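Local coordinates for SmhB (Serratia marcescens, PDB 6ZZ5), which is the soluble form of one component of Smh, a tripartite alpha-pore-forming toxin, and probably takes part in building the membrane pore, at residues A[6-11]-A[279-284]; A[136-141]-A[263-268]. All coordinates share one frame; numbering follows the deposited sequence.

Helix 4-30 opens the chain, and near its start residues 6-11 pack in contact 1 on residues 279-284 of helix 252-300. That pairing closes a loop of 267 residues, most of them helical. Contact 2 lies wholly within this loop: residues 136-141 on helix 99-151 meet residues 263-268, closing a shorter loop of 121 residues. Helix 252-300 therefore serves both contacts, meeting helix 4-30 in one and helix 99-151 in the other. The centres are about 28 Å apart, and the nearest atoms about 13 Å. Together the contacts tie the N-terminal helix and two of the long helices into one bundle. Both pairs run nearly antiparallel.

Contact 1 (A[6-11]-A[279-284]); sequences LYMNDG and TQMNNA
A284 packs against Y7. The CB of A284 rests on the backbone of residues 6-11, 3.5 Å from the O of Y7, and also meets the CB of Y7 at 3.8 Å. The Y7 ring itself turns off from residues 279-284. G11 has no side chain, and the sulfur of M281 settles against its backbone, with SD 3.5 Å from the C of G11. M281 starts with CG anti to its backbone N (chi1 -167°) and then bends at chi2 and chi3. This brings its CE to 3.8 Å from the SD of M8. The M8 chain is also bent at chi2 and chi3, and the two methionines cross at about a right angle. The M8 sulfur lies 3.5 Å from the C of A284. Both methionines also touch I79 of helix 44-92, which packs on this side of the pair. Q280 differs in shape: it reaches out extended (chi2 -175°) toward helix 4-30. Its NE2 donates to a water at 2.9 Å, and that water donates to the O of Y7 at 2.7 Å. The water thus bridges a side-chain amide and a helix carbonyl. The axes pass 8.5 Å apart at 158°, with glycine and alanine at the interface: a close, nearly antiparallel helix pair within the toxin's long helical bundle.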
ATOM      1  N   LEU A   6      -0.255  20.181   7.877  1.00 23.21           N
ATOM      2  CA  LEU A   6      -1.416  19.535   7.191  1.00 25.16           C
ATOM      3  C   LEU A   6      -0.892  18.673   6.039  1.00 22.28           C
ATOM      4  O   LEU A   6      -1.499  17.602   5.856  1.00 21.50           O
ATOM      5  CB  LEU A   6      -2.418  20.596   6.728  1.00 31.52           C
ATOM      6  CG  LEU A   6      -2.989  21.465   7.865  1.00 53.88           C
ATOM      7  CD1 LEU A   6      -3.883  22.582   7.329  1.00 61.38           C
ATOM      8  CD2 LEU A   6      -3.712  20.632   8.933  1.00 45.43           C
ATOM      9  N   TYR A   7       0.198  19.086   5.368  1.00 21.12           N
ATOM     10  CA  TYR A   7       0.813  18.258   4.301  1.00 20.96           C
ATOM     11  C   TYR A   7       1.390  17.006   4.962  1.00 21.12           C
ATOM     12  O   TYR A   7       1.224  15.918   4.403  1.00 20.40           O
ATOM     13  CB  TYR A   7       1.961  18.953   3.567  1.00 21.73           C
ATOM     14  CG  TYR A   7       1.640  20.052   2.601  1.00 35.75           C
ATOM     15  CD1 TYR A   7       0.540  19.977   1.758  1.00 47.75           C
ATOM     16  CD2 TYR A   7       2.517  21.124   2.436  1.00 45.35           C
ATOM     17  CE1 TYR A   7       0.282  20.974   0.824  1.00 42.60           C
ATOM     18  CE2 TYR A   7       2.252  22.153   1.540  1.00 40.56           C
ATOM     19  CZ  TYR A   7       1.137  22.065   0.720  1.00 49.97           C
ATOM     20  OH  TYR A   7       0.881  23.057  -0.184  1.00 48.42           O
ATOM     21  N   MET A   8       2.078  17.162   6.109  1.00 20.77           N
ATOM     22  CA  MET A   8       2.591  16.035   6.926  1.00 18.67           C
ATOM     23  C   MET A   8       1.453  15.059   7.250  1.00 21.31           C
ATOM     24  O   MET A   8       1.639  13.848   7.072  1.00 18.88           O
ATOM     25  CB  MET A   8       3.271  16.488   8.213  1.00 21.14           C
ATOM     26  CG  MET A   8       4.601  17.286   7.966  1.00 22.11           C
ATOM     27  SD  MET A   8       5.960  16.242   7.380  1.00 26.09           S
ATOM     28  CE  MET A   8       6.185  15.325   8.928  1.00 18.26           C
ATOM     29  N   ASN A   9       0.349  15.559   7.774  1.00 16.95           N
ATOM     30  CA  ASN A   9      -0.782  14.727   8.192  1.00 21.41           C
ATOM     31  C   ASN A   9      -1.348  13.997   6.967  1.00 22.23           C
ATOM     32  O   ASN A   9      -1.622  12.787   7.084  1.00 20.86           O
ATOM     33  CB  ASN A   9      -1.854  15.557   8.903  1.00 20.33           C
ATOM     34  CG  ASN A   9      -2.843  14.649   9.582  1.00 18.75           C
ATOM     35  OD1 ASN A   9      -2.467  13.829  10.428  1.00 23.05           O
ATOM     36  ND2 ASN A   9      -4.106  14.822   9.249  1.00 18.42           N
ATOM     37  N   ASP A  10      -1.561  14.703   5.852  1.00 19.46           N
ATOM     38  CA  ASP A  10      -2.161  14.087   4.646  1.00 22.45           C
ATOM     39  C   ASP A  10      -1.199  13.038   4.088  1.00 18.57           C
ATOM     40  O   ASP A  10      -1.694  12.008   3.652  1.00 18.82           O
ATOM     41  CB  ASP A  10      -2.467  15.125   3.570  1.00 21.84           C
ATOM     42  CG  ASP A  10      -3.597  16.057   3.961  1.00 30.03           C
ATOM     43  OD1 ASP A  10      -4.379  15.713   4.907  1.00 27.16           O
ATOM     44  OD2 ASP A  10      -3.680  17.109   3.327  1.00 30.11           O
ATOM     45  N   GLY A  11       0.109  13.328   4.079  1.00 17.98           N
ATOM     46  CA  GLY A  11       1.141  12.364   3.609  1.00 18.69           C
ATOM     47  C   GLY A  11       1.122  11.087   4.418  1.00 19.39           C
ATOM     48  O   GLY A  11       1.209   9.957   3.821  1.00 18.64           O
ATOM     49  N   THR A 279       6.621   9.730  -2.311  1.00 14.80           N
ATOM     50  CA  THR A 279       6.974  11.034  -2.872  1.00 18.37           C
ATOM     51  C   THR A 279       6.181  12.119  -2.127  1.00 17.90           C
ATOM     52  O   THR A 279       6.795  13.100  -1.691  1.00 18.48           O
ATOM     53  CB  THR A 279       6.741  11.074  -4.392  1.00 16.55           C
ATOM     54  OG1 THR A 279       7.538  10.001  -4.890  1.00 14.84           O
ATOM     55  CG2 THR A 279       7.087  12.397  -5.020  1.00 18.31           C
ATOM     56  N   GLN A 280       4.873  11.979  -2.017  1.00 16.28           N
ATOM     57  CA  GLN A 280       4.039  12.952  -1.251  1.00 18.56           C
ATOM     58  C   GLN A 280       4.613  13.076   0.185  1.00 19.78           C
ATOM     59  O   GLN A 280       4.781  14.195   0.658  1.00 19.88           O
ATOM     60  CB  GLN A 280       2.582  12.515  -1.311  1.00 21.94           C
ATOM     61  CG  GLN A 280       1.642  13.368  -0.473  1.00 23.31           C
ATOM     62  CD  GLN A 280       0.191  12.920  -0.391  1.00 33.83           C
ATOM     63  OE1 GLN A 280      -0.181  11.824  -0.772  1.00 32.75           O
ATOM     64  NE2 GLN A 280      -0.636  13.736   0.251  1.00 32.98           N
ATOM     65  N   MET A 281       4.961  11.987   0.846  1.00 18.55           N
ATOM     66  CA  MET A 281       5.487  12.041   2.244  1.00 15.78           C
ATOM     67  C   MET A 281       6.803  12.801   2.264  1.00 20.25           C
ATOM     68  O   MET A 281       6.929  13.677   3.119  1.00 19.26           O
ATOM     69  CB  MET A 281       5.663  10.649   2.860  1.00 16.78           C
ATOM     70  CG  MET A 281       5.884  10.666   4.352  1.00 15.58           C
ATOM     71  SD  MET A 281       4.508  11.315   5.307  1.00 19.21           S
ATOM     72  CE  MET A 281       5.232  12.865   5.841  1.00 22.11           C
ATOM     73  N   ASN A 282       7.748  12.479   1.372  1.00 19.16           N
ATOM     74  CA  ASN A 282       9.059  13.187   1.275  1.00 19.52           C
ATOM     75  C   ASN A 282       8.822  14.671   1.007  1.00 20.46           C
ATOM     76  O   ASN A 282       9.517  15.489   1.592  1.00 18.57           O
ATOM     77  CB  ASN A 282       9.920  12.562   0.169  1.00 18.99           C
ATOM     78  CG  ASN A 282      11.358  12.986   0.135  1.00 21.03           C
ATOM     79  OD1 ASN A 282      11.806  13.904   0.840  1.00 24.93           O
ATOM     80  ND2 ASN A 282      12.115  12.306  -0.697  1.00 15.23           N
ATOM     81  N   ASN A 283       7.893  15.017   0.111  1.00 19.00           N
ATOM     82  CA  ASN A 283       7.594  16.428  -0.206  1.00 19.11           C
ATOM     83  C   ASN A 283       7.060  17.151   1.046  1.00 21.73           C
ATOM     84  O   ASN A 283       7.379  18.345   1.254  1.00 19.23           O
ATOM     85  CB  ASN A 283       6.573  16.546  -1.332  1.00 19.56           C
ATOM     86  CG  ASN A 283       7.145  16.162  -2.679  1.00 21.77           C
ATOM     87  OD1 ASN A 283       8.351  16.091  -2.839  1.00 23.70           O
ATOM     88  ND2 ASN A 283       6.255  15.911  -3.614  1.00 19.62           N
ATOM     89  N   ALA A 284       6.318  16.456   1.895  1.00 21.24           N
ATOM     90  CA  ALA A 284       5.760  17.054   3.133  1.00 20.17           C
ATOM     91  C   ALA A 284       6.904  17.299   4.132  1.00 21.75           C
ATOM     92  O   ALA A 284       6.994  18.429   4.661  1.00 19.00           O
ATOM     93  CB  ALA A 284       4.641  16.199   3.667  1.00 21.51           C
TER
HETATM   94  O   HOH W   1       0.594  15.926   1.774  1.00 32.72           O

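Contact 2 (A[136-141]-A[263-268]); sequences IDSNNY and GYRGLQ
This contact belongs to the long helical bundle, in which helices 99-151 and 252-300 pack nearly antiparallel. Y264 is central to it, meeting D137, S138 and Y141. Its CG is anti to the backbone N, and the ring reaches across to the other helix. One face of the ring receives S138: its CA sits 4.1 Å from the ring centroid and only 16° off the normal, a CH-pi contact. The backbone C of D137 lies over the same face, nearer the rim. The hydroxyl end of Y264 comes close to the side chain of D137, with OH 3.2 Å from CB. The carboxylate of D137 is steeply tilted to the ring. A third helix, 44-92, takes part here: its H60 is hydrogen-bonded to OD2 of D137 and, with A56 and A57, touches the Y264 side chain. Y141 meets the same ring obliquely, its CB 3.8 Å from CD2 of Y264 and the two ring planes at 52°.

The axes of the two short segments pass 8.8 Å apart at 159°. S138 is the close point of the backbones, its CA 5.3 Å from the CA of R265. The CB of S138 touches CG of R265. A water donates to OG of S138 at 2.7 Å and to OE1 of Q268 at 2.9 Å, linking the helices through their side chains. The same OG is hydrogen-bonded to the O of L134 in its own helix. Other polar ends reach further: R265 forms a salt bridge with D167, NE2 of Q268 is hydrogen-bonded to OD1 of N131 on helix 99-151, and OH of Y141 to the backbone O of A257 on helix 252-300.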
ATOM      1  N   ILE A 136       9.898  -4.088 -15.117  1.00 16.18           N
ATOM      2  CA  ILE A 136      10.687  -4.911 -16.073  1.00 17.73           C
ATOM      3  C   ILE A 136      10.118  -6.326 -15.977  1.00 18.34           C
ATOM      4  O   ILE A 136       9.765  -6.950 -17.045  1.00 18.98           O
ATOM      5  CB  ILE A 136      12.182  -4.802 -15.740  1.00 18.37           C
ATOM      6  CG1 ILE A 136      12.726  -3.392 -15.999  1.00 19.14           C
ATOM      7  CG2 ILE A 136      13.014  -5.818 -16.510  1.00 18.47           C
ATOM      8  CD1 ILE A 136      13.889  -3.019 -15.069  1.00 19.61           C
ATOM      9  N   ASP A 137      10.077  -6.856 -14.765  1.00 17.84           N
ATOM     10  CA  ASP A 137       9.784  -8.305 -14.583  1.00 19.05           C
ATOM     11  C   ASP A 137       8.337  -8.574 -15.017  1.00 17.99           C
ATOM     12  O   ASP A 137       8.121  -9.567 -15.706  1.00 17.94           O
ATOM     13  CB  ASP A 137      10.117  -8.841 -13.172  1.00 21.75           C
ATOM     14  CG  ASP A 137      11.600  -8.957 -12.855  1.00 25.04           C
ATOM     15  OD1 ASP A 137      12.427  -8.889 -13.782  1.00 22.95           O
ATOM     16  OD2 ASP A 137      11.921  -8.996 -11.674  1.00 24.28           O
ATOM     17  N   SER A 138       7.352  -7.756 -14.641  1.00 15.97           N
ATOM     18  CA  SER A 138       5.938  -8.023 -14.979  1.00 17.95           C
ATOM     19  C   SER A 138       5.756  -7.896 -16.500  1.00 22.06           C
ATOM     20  O   SER A 138       4.988  -8.703 -17.055  1.00 21.75           O
ATOM     21  CB  SER A 138       4.962  -7.120 -14.226  1.00 19.72           C
ATOM     22  OG  SER A 138       5.172  -5.789 -14.592  1.00 23.44           O
ATOM     23  N   ASN A 139       6.496  -7.009 -17.179  1.00 19.67           N
ATOM     24  CA  ASN A 139       6.364  -6.887 -18.652  1.00 19.95           C
ATOM     25  C   ASN A 139       6.993  -8.120 -19.322  1.00 23.29           C
ATOM     26  O   ASN A 139       6.371  -8.658 -20.253  1.00 21.89           O
ATOM     27  CB  ASN A 139       6.876  -5.568 -19.215  1.00 21.84           C
ATOM     28  CG  ASN A 139       5.830  -4.480 -19.004  1.00 33.96           C
ATOM     29  OD1 ASN A 139       4.951  -4.337 -19.860  1.00 28.07           O
ATOM     30  ND2 ASN A 139       5.937  -3.694 -17.916  1.00 17.78           N
ATOM     31  N   ASN A 140       8.186  -8.530 -18.902  1.00 19.94           N
ATOM     32  CA  ASN A 140       8.835  -9.741 -19.487  1.00 22.00           C
ATOM     33  C   ASN A 140       7.950 -10.983 -19.260  1.00 21.04           C
ATOM     34  O   ASN A 140       7.873 -11.778 -20.173  1.00 19.90           O
ATOM     35  CB  ASN A 140      10.278  -9.911 -19.008  1.00 20.22           C
ATOM     36  CG  ASN A 140      11.185  -8.999 -19.800  1.00 23.43           C
ATOM     37  OD1 ASN A 140      11.237  -9.066 -21.030  1.00 23.62           O
ATOM     38  ND2 ASN A 140      11.881  -8.110 -19.139  1.00 24.74           N
ATOM     39  N   TYR A 141       7.289 -11.089 -18.107  1.00 20.71           N
ATOM     40  CA  TYR A 141       6.393 -12.217 -17.754  1.00 21.04           C
ATOM     41  C   TYR A 141       5.332 -12.370 -18.847  1.00 24.46           C
ATOM     42  O   TYR A 141       5.027 -13.513 -19.220  1.00 22.37           O
ATOM     43  CB  TYR A 141       5.762 -12.099 -16.365  1.00 20.70           C
ATOM     44  CG  TYR A 141       4.775 -13.216 -16.091  1.00 18.05           C
ATOM     45  CD1 TYR A 141       5.183 -14.405 -15.537  1.00 18.96           C
ATOM     46  CD2 TYR A 141       3.476 -13.132 -16.566  1.00 18.94           C
ATOM     47  CE1 TYR A 141       4.306 -15.470 -15.409  1.00 19.70           C
ATOM     48  CE2 TYR A 141       2.579 -14.187 -16.459  1.00 20.32           C
ATOM     49  CZ  TYR A 141       3.006 -15.372 -15.878  1.00 21.80           C
ATOM     50  OH  TYR A 141       2.133 -16.413 -15.711  1.00 21.88           O
ATOM     51  N   GLY A 263      -1.766 -10.695 -11.873  1.00 22.37           N
ATOM     52  CA  GLY A 263      -1.288 -10.575 -10.486  1.00 19.46           C
ATOM     53  C   GLY A 263       0.068  -9.889 -10.428  1.00 19.53           C
ATOM     54  O   GLY A 263       0.297  -9.113  -9.505  1.00 19.24           O
ATOM     55  N   TYR A 264       0.952 -10.198 -11.366  1.00 15.96           N
ATOM     56  CA  TYR A 264       2.318  -9.654 -11.413  1.00 19.20           C
ATOM     57  C   TYR A 264       2.205  -8.164 -11.780  1.00 19.20           C
ATOM     58  O   TYR A 264       2.850  -7.304 -11.119  1.00 16.48           O
ATOM     59  CB  TYR A 264       3.169 -10.488 -12.369  1.00 21.79           C
ATOM     60  CG  TYR A 264       4.652 -10.576 -12.101  1.00 20.54           C
ATOM     61  CD1 TYR A 264       5.319  -9.656 -11.318  1.00 18.03           C
ATOM     62  CD2 TYR A 264       5.387 -11.616 -12.622  1.00 18.50           C
ATOM     63  CE1 TYR A 264       6.665  -9.758 -11.060  1.00 18.85           C
ATOM     64  CE2 TYR A 264       6.738 -11.772 -12.313  1.00 19.36           C
ATOM     65  CZ  TYR A 264       7.380 -10.837 -11.545  1.00 20.15           C
ATOM     66  OH  TYR A 264       8.695 -10.954 -11.238  1.00 20.95           O
ATOM     67  N   ARG A 265       1.401  -7.845 -12.793  1.00 16.88           N
ATOM     68  CA  ARG A 265       1.171  -6.425 -13.197  1.00 20.67           C
ATOM     69  C   ARG A 265       0.509  -5.678 -12.046  1.00 20.58           C
ATOM     70  O   ARG A 265       0.899  -4.554 -11.820  1.00 18.37           O
ATOM     71  CB  ARG A 265       0.418  -6.349 -14.532  1.00 25.58           C
ATOM     72  CG  ARG A 265       1.417  -6.656 -15.664  1.00 37.35           C
ATOM     73  CD  ARG A 265       0.923  -6.519 -17.121  1.00 37.84           C
ATOM     74  NE  ARG A 265      -0.087  -7.550 -17.316  1.00 64.57           N
ATOM     75  CZ  ARG A 265      -1.404  -7.375 -17.264  1.00 47.38           C
ATOM     76  NH1 ARG A 265      -1.882  -6.164 -17.027  1.00 36.66           N
ATOM     77  NH2 ARG A 265      -2.208  -8.419 -17.455  1.00 42.66           N
ATOM     78  N   GLY A 266      -0.454  -6.301 -11.365  1.00 19.13           N
ATOM     79  CA  GLY A 266      -1.190  -5.691 -10.229  1.00 19.87           C
ATOM     80  C   GLY A 266      -0.242  -5.391  -9.075  1.00 17.86           C
ATOM     81  O   GLY A 266      -0.402  -4.318  -8.396  1.00 17.01           O
ATOM     82  N   LEU A 267       0.774  -6.248  -8.867  1.00 16.44           N
ATOM     83  CA  LEU A 267       1.792  -6.007  -7.816  1.00 15.66           C
ATOM     84  C   LEU A 267       2.606  -4.763  -8.219  1.00 17.53           C
ATOM     85  O   LEU A 267       2.820  -3.876  -7.352  1.00 17.17           O
ATOM     86  CB  LEU A 267       2.687  -7.230  -7.636  1.00 16.20           C
ATOM     87  CG  LEU A 267       3.809  -7.071  -6.630  1.00 19.63           C
ATOM     88  CD1 LEU A 267       3.289  -6.698  -5.247  1.00 23.77           C
ATOM     89  CD2 LEU A 267       4.655  -8.328  -6.601  1.00 21.45           C
ATOM     90  N   GLN A 268       2.938  -4.622  -9.491  1.00 16.57           N
ATOM     91  CA  GLN A 268       3.603  -3.404  -9.998  1.00 16.54           C
ATOM     92  C   GLN A 268       2.709  -2.166  -9.798  1.00 17.73           C
ATOM     93  O   GLN A 268       3.211  -1.134  -9.297  1.00 16.32           O
ATOM     94  CB  GLN A 268       4.059  -3.538 -11.445  1.00 19.67           C
ATOM     95  CG  GLN A 268       4.903  -2.322 -11.844  1.00 17.72           C
ATOM     96  CD  GLN A 268       4.051  -1.230 -12.445  1.00 17.58           C
ATOM     97  OE1 GLN A 268       3.207  -1.537 -13.271  1.00 17.85           O
ATOM     98  NE2 GLN A 268       4.324   0.013 -12.084  1.00 17.45           N
TER
HETATM   99  O   HOH W   2       3.711  -3.601 -15.202  1.00 25.68           O